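Local coordinates for surface glycan binding protein B (Bacteroides ovatus, PDB 6E57), which binds mixed-linkage beta-glucan at the cell surface, probably helping this gut bacterium capture cereal glucans for use, at residues T29-D34 with K72-V77. Numbering follows the deposited sequence.
Sequences TVTEND and KDYTTV
Y74 lays one face of its ring against the aliphatic part of E32, a CH-pi contact that joins the N-terminal segment to the end of the first, probably immunoglobulin-like, beta-sandwich domain. The tyrosine stands just ahead of strand 75-81, which lies in a five-stranded mixed sheet. E32 CG sits 3.7 Å from the centroid of the Y74 ring, so the methylene is almost centred over the face. With CG beside the backbone N (chi1 -64°) and the chain extended beyond it, the glutamate passes across the ring, and its carboxylate plane is only 15° from that of the ring. Glutamate suits the place because its methylene can pack on an aromatic while its charged end reaches past it, and tyrosine because its flat ring offers that methylene a broad face.

That end turns back to its own turn: E32 OE2 accepts a bond from T29 OG1 and a weak one from T29 N, so T29, giving both a hydroxyl and a backbone N-H, holds the carboxylate over the start of the 29-34 loop. T31 OG1 comes in obliquely near the CE2 corner, 3.5 Å from Y74 CE2, on the same side of the ring plane as E32 CG. V114 touches both E32 and Y74, and Y74 O accepts a bond from T113 OG1. Far from the glycan pocket, the contact packs the loop before strand 37-40 against the residue leading into strand 75-81. T29 OG1 meets E32 OE2 at 3.2 Å, on the anti side of the carboxylate and 20° out of its plane.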
loop_
_atom_site.group_PDB
_atom_site.type_symbol
_atom_site.label_atom_id
_atom_site.label_comp_id
_atom_site.label_asym_id
_atom_site.label_seq_id
_atom_site.Cartn_x
_atom_site.Cartn_y
_atom_site.Cartn_z
ATOM N N THR A 29 -28.397 -16.881 -42.527
ATOM C CA THR A 29 -27.284 -17.515 -43.240
ATOM C C THR A 29 -26.366 -18.172 -42.201
ATOM O O THR A 29 -26.400 -17.809 -41.026
ATOM C CB THR A 29 -26.559 -16.496 -44.134
ATOM O OG1 THR A 29 -27.531 -15.902 -44.994
ATOM C CG2 THR A 29 -25.459 -17.095 -44.984
ATOM N N VAL A 30 -25.567 -19.148 -42.644
ATOM C CA VAL A 30 -24.685 -19.914 -41.759
ATOM C C VAL A 30 -23.681 -18.961 -41.086
ATOM O O VAL A 30 -23.387 -19.108 -39.897
ATOM C CB VAL A 30 -23.973 -21.053 -42.520
ATOM C CG1 VAL A 30 -23.090 -21.885 -41.600
ATOM C CG2 VAL A 30 -24.961 -21.949 -43.254
ATOM N N THR A 31 -23.172 -17.986 -41.852
ATOM C CA THR A 31 -22.149 -17.033 -41.395
ATOM C C THR A 31 -22.706 -16.089 -40.316
ATOM O O THR A 31 -21.956 -15.647 -39.447
ATOM C CB THR A 31 -21.570 -16.235 -42.573
ATOM O OG1 THR A 31 -22.654 -15.623 -43.276
ATOM C CG2 THR A 31 -20.766 -17.086 -43.532
ATOM N N GLU A 32 -24.007 -15.775 -40.382
ATOM C CA GLU A 32 -24.672 -14.887 -39.414
ATOM C C GLU A 32 -24.753 -15.559 -38.036
ATOM O O GLU A 32 -24.675 -14.884 -37.005
ATOM C CB GLU A 32 -26.089 -14.532 -39.866
ATOM C CG GLU A 32 -26.152 -13.730 -41.152
ATOM C CD GLU A 32 -27.568 -13.391 -41.592
ATOM O OE1 GLU A 32 -28.318 -12.824 -40.775
ATOM O OE2 GLU A 32 -27.924 -13.714 -42.741
ATOM N N ASN A 33 -24.917 -16.887 -38.034
ATOM C CA ASN A 33 -25.178 -17.663 -36.828
ATOM C C ASN A 33 -23.866 -18.169 -36.206
ATOM O O ASN A 33 -23.898 -18.871 -35.194
ATOM C CB ASN A 33 -26.126 -18.826 -37.126
ATOM C CG ASN A 33 -26.794 -19.378 -35.885
ATOM O OD1 ASN A 33 -27.318 -18.624 -35.069
ATOM N ND2 ASN A 33 -26.784 -20.693 -35.741
ATOM N N ASP A 34 -22.724 -17.806 -36.806
ATOM C CA ASP A 34 -21.392 -18.192 -36.318
ATOM C C ASP A 34 -21.114 -17.543 -34.956
ATOM O O ASP A 34 -21.585 -16.438 -34.677
ATOM C CB ASP A 34 -20.288 -17.782 -37.298
ATOM C CG ASP A 34 -20.122 -18.699 -38.498
ATOM O OD1 ASP A 34 -20.817 -19.735 -38.558
ATOM O OD2 ASP A 34 -19.290 -18.367 -39.366
ATOM N N LYS A 72 -17.107 -11.503 -40.549
ATOM C CA LYS A 72 -16.618 -10.252 -41.150
ATOM C C LYS A 72 -17.655 -9.128 -41.011
ATOM O O LYS A 72 -17.391 -8.111 -40.358
ATOM C CB LYS A 72 -16.294 -10.462 -42.635
ATOM C CG LYS A 72 -15.050 -11.289 -42.935
ATOM C CD LYS A 72 -14.861 -11.563 -44.418
ATOM C CE LYS A 72 -13.829 -12.633 -44.711
ATOM N NZ LYS A 72 -14.329 -13.991 -44.388
ATOM N N ASP A 73 -18.829 -9.331 -41.627
ATOM C CA ASP A 73 -19.784 -8.254 -41.919
ATOM C C ASP A 73 -20.985 -8.277 -40.961
ATOM O O ASP A 73 -21.941 -7.527 -41.172
ATOM C CB ASP A 73 -20.309 -8.353 -43.357
ATOM C CG ASP A 73 -19.251 -8.641 -44.413
ATOM O OD1 ASP A 73 -18.814 -9.808 -44.504
ATOM O OD2 ASP A 73 -18.883 -7.699 -45.144
ATOM N N TYR A 74 -20.945 -9.116 -39.918
ATOM C CA TYR A 74 -22.125 -9.361 -39.082
ATOM C C TYR A 74 -21.797 -9.187 -37.591
ATOM O O TYR A 74 -22.472 -9.770 -36.744
ATOM C CB TYR A 74 -22.682 -10.762 -39.357
ATOM C CG TYR A 74 -23.100 -11.020 -40.783
ATOM C CD1 TYR A 74 -24.242 -10.439 -41.312
ATOM C CD2 TYR A 74 -22.368 -11.866 -41.603
ATOM C CE1 TYR A 74 -24.640 -10.681 -42.619
ATOM C CE2 TYR A 74 -22.752 -12.119 -42.912
ATOM C CZ TYR A 74 -23.892 -11.525 -43.423
ATOM O OH TYR A 74 -24.275 -11.764 -44.710
ATOM N N THR A 75 -20.787 -8.366 -37.273
ATOM C CA THR A 75 -20.387 -8.109 -35.882
ATOM C C THR A 75 -20.354 -6.602 -35.609
ATOM O O THR A 75 -19.917 -5.821 -36.452
ATOM C CB THR A 75 -19.024 -8.736 -35.555
ATOM O OG1 THR A 75 -18.067 -8.282 -36.514
ATOM C CG2 THR A 75 -19.064 -10.249 -35.545
ATOM N N THR A 76 -20.830 -6.223 -34.416
ATOM C CA THR A 76 -20.685 -4.877 -33.858
ATOM C C THR A 76 -19.879 -4.975 -32.556
ATOM O O THR A 76 -20.128 -5.862 -31.735
ATOM C CB THR A 76 -22.051 -4.222 -33.619
ATOM O OG1 THR A 76 -22.751 -4.192 -34.864
ATOM C CG2 THR A 76 -21.947 -2.818 -33.063
ATOM N N VAL A 77 -18.918 -4.061 -32.377
ATOM C CA VAL A 77 -18.070 -4.048 -31.190
ATOM C C VAL A 77 -18.255 -2.708 -30.464
ATOM O O VAL A 77 -18.274 -1.644 -31.088
ATOM C CB VAL A 77 -16.593 -4.332 -31.537
ATOM C CG1 VAL A 77 -16.462 -5.344 -32.666
ATOM C CG2 VAL A 77 -15.817 -3.073 -31.875
#